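Local coordinates for protein acetaldehyde dehydrogenase (Acetylating) (Geobacillus thermoglucosidasius, PDB 5J78) that probably catalyses the reversible, CoA-dependent conversion of acetaldehyde to acetyl-CoA with NAD as the redox partner, at residues I107-V113 against L152-R158; Q296-L301 against D342-A348; A379-Q384 against Y409-P414. All blocks are in the same frame, centred on the assembly; numbering follows the deposited sequence.

Contact 1 of 3, residues I107-V113 against L152-R158; sequences IKDVKTV and LIAVKAR
The guanidinium of R158 lies with one face against V113, whose CA sits 3.6 Å above the plane and toward its rim, while the carbonyl O of T112 approaches obliquely. R158 is also where helix 143-156 stops: its positive phi and the bonds back into the last turn make a Schellman motif. The loop after helix 89-107 runs past this helix end, beside the mixed sheet of what is probably the nucleotide-binding domain of the aldehyde dehydrogenase fold. T112 O takes a bond from R158 NH1 at 3.1 Å; the donor lies in the carbonyl plane, on a lone pair, but the N-H...O angle of 139° leaves the bond well short of straight. The CG2 methyl of V113 packs on R158 CD, the two side chains crossing at about a right angle. NH2 reaches the carbonyl of E51, so the arginine ties three pieces of chain together.

T112 OG1 donates to the carbonyl O of K156 at 2.7 Å, nearly along the C=O axis. One water bridges T112 O and A157 O, donating to both.

K156 carries the middle of the contact. Its CG stands anti to the backbone N (chi1 172°) and the chain then bends at chi2 (70°), which brings the amine to the carbonyls of the I107-V110 type I turn. NZ donates to K108 O at 3.1 Å, coming from above the carbonyl plane, and more weakly to V110 O. Its strongest polar partner is D59, in a salt bridge from helix 55-84, so this buried charge is probably well compensated. Farther back along the helix the contact becomes mainly van der Waals. I107 CD1 approaches L152 O to 3.6 Å; of the methyl contacts, I107 CG2 meets I153 CG2, and I107 CD1 lies 4.0 Å from L152 CB.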
loop_
_atom_site.group_PDB
_atom_site.type_symbol
_atom_site.label_atom_id
_atom_site.label_comp_id
_atom_site.label_asym_id
_atom_site.label_seq_id
_atom_site.Cartn_x
_atom_site.Cartn_y
_atom_site.Cartn_z
ATOM N N ILE A 107 -19.935 -29.405 -21.843
ATOM C CA ILE A 107 -18.494 -29.374 -22.034
ATOM C C ILE A 107 -17.927 -30.725 -22.462
ATOM O O ILE A 107 -16.800 -30.795 -22.948
ATOM C CB ILE A 107 -17.744 -28.889 -20.737
ATOM C CG1 ILE A 107 -17.843 -29.909 -19.593
ATOM C CG2 ILE A 107 -18.281 -27.526 -20.306
ATOM C CD1 ILE A 107 -16.978 -29.574 -18.361
ATOM N N LYS A 108 -18.700 -31.796 -22.299
ATOM C CA LYS A 108 -18.146 -33.134 -22.484
ATOM C C LYS A 108 -17.668 -33.395 -23.918
ATOM O O LYS A 108 -16.735 -34.158 -24.115
ATOM C CB LYS A 108 -19.162 -34.206 -22.080
ATOM C CG LYS A 108 -20.410 -34.269 -22.945
ATOM C CD LYS A 108 -21.333 -35.392 -22.478
ATOM C CE LYS A 108 -22.393 -35.745 -23.514
ATOM N NZ LYS A 108 -23.743 -35.385 -23.034
ATOM N N ASP A 109 -18.290 -32.759 -24.908
ATOM C CA ASP A 109 -17.861 -32.934 -26.298
ATOM C C ASP A 109 -16.945 -31.798 -26.813
ATOM O O ASP A 109 -16.627 -31.753 -27.991
ATOM C CB ASP A 109 -19.085 -33.068 -27.209
ATOM C CG ASP A 109 -19.923 -34.315 -26.885
ATOM O OD1 ASP A 109 -19.337 -35.344 -26.473
ATOM O OD2 ASP A 109 -21.163 -34.257 -27.024
ATOM N N VAL A 110 -16.491 -30.904 -25.944
ATOM C CA VAL A 110 -15.575 -29.851 -26.387
ATOM C C VAL A 110 -14.153 -30.408 -26.542
ATOM O O VAL A 110 -13.633 -31.117 -25.676
ATOM C CB VAL A 110 -15.566 -28.646 -25.419
ATOM C CG1 VAL A 110 -14.461 -27.650 -25.803
ATOM C CG2 VAL A 110 -16.920 -27.941 -25.422
ATOM N N LYS A 111 -13.514 -30.098 -27.659
ATOM C CA LYS A 111 -12.117 -30.493 -27.833
ATOM C C LYS A 111 -11.212 -29.570 -27.020
ATOM O O LYS A 111 -11.310 -28.357 -27.140
ATOM C CB LYS A 111 -11.717 -30.457 -29.313
ATOM C CG LYS A 111 -12.473 -31.444 -30.195
ATOM C CD LYS A 111 -12.100 -31.267 -31.671
ATOM C CE LYS A 111 -12.655 -32.375 -32.544
ATOM N NZ LYS A 111 -12.214 -32.215 -33.965
ATOM N N THR A 112 -10.323 -30.147 -26.219
ATOM C CA THR A 112 -9.423 -29.362 -25.367
ATOM C C THR A 112 -7.976 -29.860 -25.341
ATOM O O THR A 112 -7.141 -29.285 -24.642
ATOM C CB THR A 112 -9.927 -29.345 -23.904
ATOM O OG1 THR A 112 -10.026 -30.694 -23.414
ATOM C CG2 THR A 112 -11.272 -28.695 -23.819
ATOM N N VAL A 113 -7.677 -30.916 -26.093
ATOM C CA VAL A 113 -6.317 -31.470 -26.127
ATOM C C VAL A 113 -5.692 -31.302 -27.503
ATOM O O VAL A 113 -6.301 -31.657 -28.499
ATOM C CB VAL A 113 -6.273 -32.982 -25.781
ATOM C CG1 VAL A 113 -4.826 -33.511 -25.864
ATOM C CG2 VAL A 113 -6.843 -33.246 -24.416
ATOM N N LEU A 152 -15.275 -29.153 -12.823
ATOM C CA LEU A 152 -15.511 -29.781 -14.124
ATOM C C LEU A 152 -14.889 -28.957 -15.285
ATOM O O LEU A 152 -14.187 -29.504 -16.120
ATOM C CB LEU A 152 -17.008 -29.965 -14.373
ATOM C CG LEU A 152 -17.736 -31.059 -13.584
ATOM C CD1 LEU A 152 -19.228 -30.877 -13.798
ATOM C CD2 LEU A 152 -17.248 -32.443 -13.993
ATOM N N ILE A 153 -15.155 -27.651 -15.344
ATOM C CA ILE A 153 -14.642 -26.863 -16.471
ATOM C C ILE A 153 -13.123 -26.683 -16.369
ATOM O O ILE A 153 -12.438 -26.617 -17.386
ATOM C CB ILE A 153 -15.324 -25.468 -16.597
ATOM C CG1 ILE A 153 -15.045 -24.550 -15.398
ATOM C CG2 ILE A 153 -16.845 -25.606 -16.839
ATOM C CD1 ILE A 153 -15.506 -23.095 -15.653
ATOM N N ALA A 154 -12.588 -26.628 -15.154
ATOM C CA ALA A 154 -11.144 -26.489 -14.998
ATOM C C ALA A 154 -10.414 -27.739 -15.452
ATOM O O ALA A 154 -9.394 -27.655 -16.141
ATOM C CB ALA A 154 -10.773 -26.168 -13.547
ATOM N N VAL A 155 -10.915 -28.908 -15.058
ATOM C CA VAL A 155 -10.199 -30.147 -15.364
ATOM C C VAL A 155 -10.365 -30.517 -16.844
ATOM O O VAL A 155 -9.431 -30.989 -17.476
ATOM C CB VAL A 155 -10.671 -31.305 -14.458
ATOM C CG1 VAL A 155 -10.066 -32.656 -14.897
ATOM C CG2 VAL A 155 -10.294 -31.011 -13.019
ATOM N N LYS A 156 -11.546 -30.278 -17.397
ATOM C CA LYS A 156 -11.791 -30.542 -18.810
ATOM C C LYS A 156 -10.814 -29.747 -19.696
ATOM O O LYS A 156 -10.388 -30.243 -20.742
ATOM C CB LYS A 156 -13.247 -30.214 -19.149
ATOM C CG LYS A 156 -13.621 -30.247 -20.633
ATOM C CD LYS A 156 -13.631 -31.640 -21.220
ATOM C CE LYS A 156 -13.645 -31.559 -22.750
ATOM N NZ LYS A 156 -14.040 -32.832 -23.431
ATOM N N ALA A 157 -10.436 -28.539 -19.269
ATOM C CA ALA A 157 -9.461 -27.730 -20.021
ATOM C C ALA A 157 -8.014 -28.037 -19.630
ATOM O O ALA A 157 -7.065 -27.381 -20.109
ATOM C CB ALA A 157 -9.760 -26.249 -19.837
ATOM N N ARG A 158 -7.868 -29.020 -18.744
ATOM C CA ARG A 158 -6.586 -29.631 -18.359
ATOM C C ARG A 158 -5.787 -28.797 -17.364
ATOM O O ARG A 158 -4.558 -28.809 -17.365
ATOM C CB ARG A 158 -5.737 -29.934 -19.598
ATOM C CG ARG A 158 -6.447 -30.846 -20.610
ATOM C CD ARG A 158 -6.032 -30.557 -22.038
ATOM N NE ARG A 158 -4.679 -31.019 -22.292
ATOM C CZ ARG A 158 -3.835 -30.462 -23.153
ATOM N NH1 ARG A 158 -4.182 -29.413 -23.875
ATOM N NH2 ARG A 158 -2.633 -30.973 -23.306
HETATM O O HOH W 1 -6.401 -27.121 -22.919
#

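Contact 2 of 3, residues Q296-L301 against D342-A348; sequences QGAYFL and DVKLLVA
V347, Y299 and L301 give up the most surface here, and all three also take part in the backbone ladder joining strand 298-300 to strand 345-349. This is a parallel pair at one end of the seven-stranded parallel sheet, with 298-300 outermost within the chain; the sheet is consistent with the catalytic domain of the aldehyde dehydrogenase family. V347 N donates to Y299 O at 3.0 Å, and V347 O accepts from L301 N at 2.9 Å. Y299 N closes the next rung back on L345 O, and K344 N reaches G297 O at 2.7 Å where G297, with positive phi, is the C-prime residue of the Schellman motif that ends helix 286-295. Nearby, a water links Q296 O and K344 NZ.

On one face of the sheet, V347 sends its two methyls to different neighbours. CG1, anti to the backbone N (chi1 180°), makes a CH-pi contact over the face of the F300 ring, 3.9 Å from the centroid, while CG2 rests against A298 CB. L345 CD2 reaches the same A298 methyl.

Y299 points to the other face. Its CB packs 3.6 Å from V343 CG1 and more loosely on L346 CD2; its ring leads away from the partner strand, and OH bonds E305. L301 keeps CG 3.6 Å from V347 O and CD1 4.2 Å from A348 CB, with CD2 at the edge of the Y299 ring, in its plane.

Four nearly straight amide bonds thus fix direction and register, while the side chains mostly seal the two faces with apolar contacts.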
loop_
_atom_site.group_PDB
_atom_site.type_symbol
_atom_site.label_atom_id
_atom_site.label_comp_id
_atom_site.label_asym_id
_atom_site.label_seq_id
_atom_site.Cartn_x
_atom_site.Cartn_y
_atom_site.Cartn_z
ATOM N N GLN A 296 -51.130 -18.060 -6.214
ATOM C CA GLN A 296 -49.999 -18.983 -6.305
ATOM C C GLN A 296 -49.039 -18.868 -5.104
ATOM O O GLN A 296 -47.943 -19.447 -5.114
ATOM C CB GLN A 296 -49.239 -18.751 -7.629
ATOM C CG GLN A 296 -50.049 -19.113 -8.882
ATOM C CD GLN A 296 -49.217 -19.272 -10.168
ATOM O OE1 GLN A 296 -48.108 -19.819 -10.149
ATOM N NE2 GLN A 296 -49.769 -18.809 -11.294
ATOM N N GLY A 297 -49.438 -18.115 -4.078
ATOM C CA GLY A 297 -48.728 -18.145 -2.808
ATOM C C GLY A 297 -48.038 -16.874 -2.365
ATOM O O GLY A 297 -47.331 -16.875 -1.352
ATOM N N ALA A 298 -48.247 -15.781 -3.090
ATOM C CA ALA A 298 -47.657 -14.498 -2.698
ATOM C C ALA A 298 -48.481 -13.820 -1.611
ATOM O O ALA A 298 -49.702 -13.819 -1.678
ATOM C CB ALA A 298 -47.537 -13.561 -3.901
ATOM N N TYR A 299 -47.792 -13.221 -0.642
ATOM C CA TYR A 299 -48.398 -12.387 0.380
ATOM C C TYR A 299 -48.037 -10.909 0.199
ATOM O O TYR A 299 -46.884 -10.511 0.392
ATOM C CB TYR A 299 -47.948 -12.861 1.768
ATOM C CG TYR A 299 -48.648 -12.173 2.915
ATOM C CD1 TYR A 299 -48.145 -10.996 3.456
ATOM C CD2 TYR A 299 -49.807 -12.705 3.469
ATOM C CE1 TYR A 299 -48.787 -10.348 4.523
ATOM C CE2 TYR A 299 -50.463 -12.066 4.540
ATOM C CZ TYR A 299 -49.945 -10.889 5.061
ATOM O OH TYR A 299 -50.577 -10.245 6.115
ATOM N N PHE A 300 -49.020 -10.095 -0.168
ATOM C CA PHE A 300 -48.810 -8.657 -0.331
ATOM C C PHE A 300 -48.842 -7.919 1.000
ATOM O O PHE A 300 -49.868 -7.903 1.691
ATOM C CB PHE A 300 -49.864 -8.060 -1.261
ATOM C CG PHE A 300 -49.603 -8.320 -2.703
ATOM C CD1 PHE A 300 -49.854 -9.563 -3.250
ATOM C CD2 PHE A 300 -49.108 -7.315 -3.522
ATOM C CE1 PHE A 300 -49.611 -9.807 -4.583
ATOM C CE2 PHE A 300 -48.870 -7.545 -4.859
ATOM C CZ PHE A 300 -49.118 -8.788 -5.394
ATOM N N LEU A 301 -47.716 -7.299 1.339
ATOM C CA LEU A 301 -47.572 -6.558 2.586
ATOM C C LEU A 301 -48.372 -5.262 2.556
ATOM O O LEU A 301 -48.409 -4.594 1.532
ATOM C CB LEU A 301 -46.100 -6.220 2.846
ATOM C CG LEU A 301 -45.083 -7.354 2.875
ATOM C CD1 LEU A 301 -43.668 -6.782 2.919
ATOM C CD2 LEU A 301 -45.325 -8.272 4.067
ATOM N N ASP A 342 -48.578 -21.180 4.454
ATOM C CA ASP A 342 -48.459 -21.575 3.054
ATOM C C ASP A 342 -47.872 -20.466 2.144
ATOM O O ASP A 342 -47.704 -20.674 0.946
ATOM C CB ASP A 342 -49.832 -22.016 2.522
ATOM C CG ASP A 342 -50.848 -20.878 2.472
ATOM O OD1 ASP A 342 -50.558 -19.771 2.967
ATOM O OD2 ASP A 342 -51.953 -21.093 1.934
ATOM N N VAL A 343 -47.568 -19.301 2.702
ATOM C CA VAL A 343 -47.022 -18.202 1.904
ATOM C C VAL A 343 -45.686 -18.606 1.257
ATOM O O VAL A 343 -44.817 -19.156 1.919
ATOM C CB VAL A 343 -46.828 -16.941 2.761
ATOM C CG1 VAL A 343 -46.060 -15.860 1.995
ATOM C CG2 VAL A 343 -48.165 -16.396 3.210
ATOM N N LYS A 344 -45.525 -18.338 -0.037
ATOM C CA LYS A 344 -44.284 -18.717 -0.746
ATOM C C LYS A 344 -43.327 -17.550 -0.964
ATOM O O LYS A 344 -42.116 -17.745 -1.125
ATOM C CB LYS A 344 -44.606 -19.343 -2.096
ATOM C CG LYS A 344 -44.993 -20.818 -2.006
ATOM C CD LYS A 344 -45.462 -21.316 -3.362
ATOM C CE LYS A 344 -44.995 -22.734 -3.673
ATOM N NZ LYS A 344 -44.628 -22.875 -5.124
ATOM N N LEU A 345 -43.870 -16.343 -0.992
ATOM C CA LEU A 345 -43.050 -15.155 -1.150
ATOM C C LEU A 345 -43.824 -13.948 -0.685
ATOM O O LEU A 345 -45.053 -13.919 -0.756
ATOM C CB LEU A 345 -42.600 -14.976 -2.609
ATOM C CG LEU A 345 -43.645 -14.618 -3.669
ATOM C CD1 LEU A 345 -42.978 -14.209 -4.978
ATOM C CD2 LEU A 345 -44.576 -15.784 -3.912
ATOM N N LEU A 346 -43.076 -12.980 -0.176
ATOM C CA LEU A 346 -43.569 -11.666 0.174
ATOM C C LEU A 346 -43.418 -10.700 -0.975
ATOM O O LEU A 346 -42.362 -10.649 -1.603
ATOM C CB LEU A 346 -42.790 -11.124 1.374
ATOM C CG LEU A 346 -42.696 -12.040 2.586
ATOM C CD1 LEU A 346 -41.969 -11.317 3.734
ATOM C CD2 LEU A 346 -44.105 -12.478 3.023
ATOM N N VAL A 347 -44.460 -9.914 -1.217
ATOM C CA VAL A 347 -44.472 -8.901 -2.261
ATOM C C VAL A 347 -44.821 -7.541 -1.654
ATOM O O VAL A 347 -45.615 -7.451 -0.713
ATOM C CB VAL A 347 -45.476 -9.234 -3.369
ATOM C CG1 VAL A 347 -45.463 -8.145 -4.442
ATOM C CG2 VAL A 347 -45.191 -10.602 -3.961
ATOM N N ALA A 348 -44.216 -6.490 -2.193
ATOM C CA ALA A 348 -44.402 -5.131 -1.684
ATOM C C ALA A 348 -44.492 -4.144 -2.826
ATOM O O ALA A 348 -43.527 -3.951 -3.585
ATOM C CB ALA A 348 -43.263 -4.733 -0.750
HETATM O O HOH W 2 -47.073 -21.785 -6.176
#

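Contact 3 of 3, residues A379-Q384 against Y409-P414; sequences ASELAQ and YTIDKP
Helix 376-388 passes alongside the end of helix 403-410 and the type I turn T410-K413 that follows it, with S380 and Y409 CA atoms 6.9 Å apart and those of Q384 and K413 7.4 Å apart. The polar centre is K413, whose chain, bent at chi2 (-63°) and chi4 (-71°), curls back so that CE lies over one face of the Y409 ring, toward the rim. NZ then donates three ways: to S380 OG across the contact at 3.0 Å, to Y409 O at 2.6 Å in the carbonyl plane, and to D412 OD1, reached on its syn side but tilted from the carboxylate plane, in a salt bridge. S380 OG also bonds M376 O within its own helix.

Y409 turns its ring toward the helix. S380 OG comes 3.3 Å from CD1, S380 N lies at the ring edge in plane, and A379 CB stands 4.0 Å from CE1. At the far end of the ring, OH nestles 3.4 Å from the A383 methyl. Q384 crosses P414 obliquely, OE1 reaching P414 CD at 3.6 Å, while its NE2 bonds E388.

As in an alpha/beta fold, helix 376-388 connects strands 367-373 and 395-399 of the parallel sheet, and helix 403-410 connects 395-399 and 415-420. A379 and A383 face strand 244-248, meeting Y247 and P245, whereas Y409 and K413 rest on strand 395-399; beyond the turn, K464 of the second subunit bonds K413 O.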
loop_
_atom_site.group_PDB
_atom_site.type_symbol
_atom_site.label_atom_id
_atom_site.label_comp_id
_atom_site.label_asym_id
_atom_site.label_seq_id
_atom_site.Cartn_x
_atom_site.Cartn_y
_atom_site.Cartn_z
ATOM N N ALA A 379 -41.537 1.148 -18.269
ATOM C CA ALA A 379 -40.870 -0.074 -17.824
ATOM C C ALA A 379 -39.339 -0.006 -18.061
ATOM O O ALA A 379 -38.552 -0.349 -17.182
ATOM C CB ALA A 379 -41.479 -1.284 -18.536
ATOM N N SER A 380 -38.920 0.467 -19.229
ATOM C CA SER A 380 -37.490 0.582 -19.525
ATOM C C SER A 380 -36.759 1.560 -18.615
ATOM O O SER A 380 -35.651 1.289 -18.155
ATOM C CB SER A 380 -37.282 1.012 -20.969
ATOM O OG SER A 380 -37.699 -0.003 -21.864
ATOM N N GLU A 381 -37.380 2.702 -18.350
ATOM C CA GLU A 381 -36.777 3.704 -17.480
ATOM C C GLU A 381 -36.616 3.185 -16.041
ATOM O O GLU A 381 -35.610 3.471 -15.389
ATOM C CB GLU A 381 -37.617 4.988 -17.510
ATOM C CG GLU A 381 -37.711 5.620 -18.914
ATOM C CD GLU A 381 -38.822 6.662 -19.044
ATOM O OE1 GLU A 381 -38.817 7.412 -20.046
ATOM O OE2 GLU A 381 -39.703 6.727 -18.157
ATOM N N LEU A 382 -37.594 2.420 -15.548
ATOM C CA LEU A 382 -37.495 1.821 -14.208
ATOM C C LEU A 382 -36.461 0.683 -14.174
ATOM O O LEU A 382 -35.658 0.586 -13.250
ATOM C CB LEU A 382 -38.848 1.274 -13.735
ATOM C CG LEU A 382 -39.826 2.234 -13.061
ATOM C CD1 LEU A 382 -41.086 1.467 -12.775
ATOM C CD2 LEU A 382 -39.246 2.832 -11.788
ATOM N N ALA A 383 -36.522 -0.189 -15.172
ATOM C CA ALA A 383 -35.525 -1.245 -15.317
ATOM C C ALA A 383 -34.123 -0.637 -15.262
ATOM O O ALA A 383 -33.242 -1.129 -14.553
ATOM C CB ALA A 383 -35.729 -2.005 -16.619
ATOM N N GLN A 384 -33.928 0.461 -15.983
ATOM C CA GLN A 384 -32.607 1.087 -16.053
ATOM C C GLN A 384 -32.181 1.557 -14.668
ATOM O O GLN A 384 -31.046 1.303 -14.241
ATOM C CB GLN A 384 -32.608 2.245 -17.073
ATOM C CG GLN A 384 -31.313 3.010 -17.144
ATOM C CD GLN A 384 -30.165 2.157 -17.642
ATOM O OE1 GLN A 384 -30.362 1.177 -18.373
ATOM N NE2 GLN A 384 -28.958 2.525 -17.245
ATOM N N TYR A 409 -38.046 -3.740 -26.358
ATOM C CA TYR A 409 -37.720 -3.634 -24.933
ATOM C C TYR A 409 -36.286 -4.107 -24.657
ATOM O O TYR A 409 -35.565 -3.510 -23.857
ATOM C CB TYR A 409 -38.708 -4.455 -24.084
ATOM C CG TYR A 409 -38.453 -4.348 -22.596
ATOM C CD1 TYR A 409 -38.712 -3.173 -21.919
ATOM C CD2 TYR A 409 -37.941 -5.415 -21.871
ATOM C CE1 TYR A 409 -38.474 -3.056 -20.564
ATOM C CE2 TYR A 409 -37.717 -5.308 -20.498
ATOM C CZ TYR A 409 -37.993 -4.125 -19.853
ATOM O OH TYR A 409 -37.756 -3.988 -18.499
ATOM N N THR A 410 -35.889 -5.170 -25.349
ATOM C CA THR A 410 -34.652 -5.872 -25.054
ATOM C C THR A 410 -33.389 -5.238 -25.663
ATOM O O THR A 410 -32.305 -5.401 -25.108
ATOM C CB THR A 410 -34.725 -7.341 -25.531
ATOM O OG1 THR A 410 -35.031 -7.392 -26.933
ATOM C CG2 THR A 410 -35.785 -8.119 -24.735
ATOM N N ILE A 411 -33.516 -4.509 -26.768
ATOM C CA ILE A 411 -32.334 -4.107 -27.544
ATOM C C ILE A 411 -31.333 -3.262 -26.728
ATOM O O ILE A 411 -30.122 -3.424 -26.888
ATOM C CB ILE A 411 -32.728 -3.340 -28.830
ATOM C CG1 ILE A 411 -31.478 -3.015 -29.687
ATOM C CG2 ILE A 411 -33.480 -2.049 -28.484
ATOM C CD1 ILE A 411 -30.768 -4.228 -30.277
ATOM N N ASP A 412 -31.822 -2.403 -25.834
ATOM C CA ASP A 412 -30.946 -1.474 -25.108
ATOM C C ASP A 412 -30.752 -1.761 -23.612
ATOM O O ASP A 412 -30.343 -0.876 -22.858
ATOM C CB ASP A 412 -31.473 -0.044 -25.267
ATOM C CG ASP A 412 -32.853 0.151 -24.638
ATOM O OD1 ASP A 412 -33.492 -0.856 -24.261
ATOM O OD2 ASP A 412 -33.308 1.313 -24.536
ATOM N N LYS A 413 -30.998 -2.986 -23.172
ATOM C CA LYS A 413 -30.814 -3.295 -21.758
ATOM C C LYS A 413 -29.363 -3.712 -21.489
ATOM O O LYS A 413 -28.849 -4.603 -22.153
ATOM C CB LYS A 413 -31.791 -4.389 -21.318
ATOM C CG LYS A 413 -33.262 -3.973 -21.427
ATOM C CD LYS A 413 -33.604 -2.800 -20.521
ATOM C CE LYS A 413 -35.051 -2.340 -20.721
ATOM N NZ LYS A 413 -35.251 -1.659 -22.017
ATOM N N PRO A 414 -28.700 -3.055 -20.519
ATOM C CA PRO A 414 -27.317 -3.387 -20.161
ATOM C C PRO A 414 -27.272 -4.596 -19.247
ATOM O O PRO A 414 -27.103 -4.474 -18.029
ATOM C CB PRO A 414 -26.836 -2.127 -19.445
ATOM C CG PRO A 414 -28.085 -1.643 -18.749
ATOM C CD PRO A 414 -29.168 -1.870 -19.782
#

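Overall arrangement
Reading from the N terminus, contact 1 closes first: the end of helix 143-156 comes back to the loop after helix 89-107 across an excursion that includes strands 115-119 and 124-138. Contact 2 follows, joining strand 298-300 to 345-349 around helices 303-313 and 328-335. Contact 3 comes last, closing the 25-residue step from helix 376-388 through strand 395-399 to helix 403-410. The three are in series, neither nesting nor crossing. Contacts 2 and 3 belong to the region of the seven-stranded parallel sheet, centres about 26 Å apart; contact 1 lies beside the mixed sheet, its centre about 43 Å from that of contact 2 across the chain's centre and about 36 Å from that of contact 3.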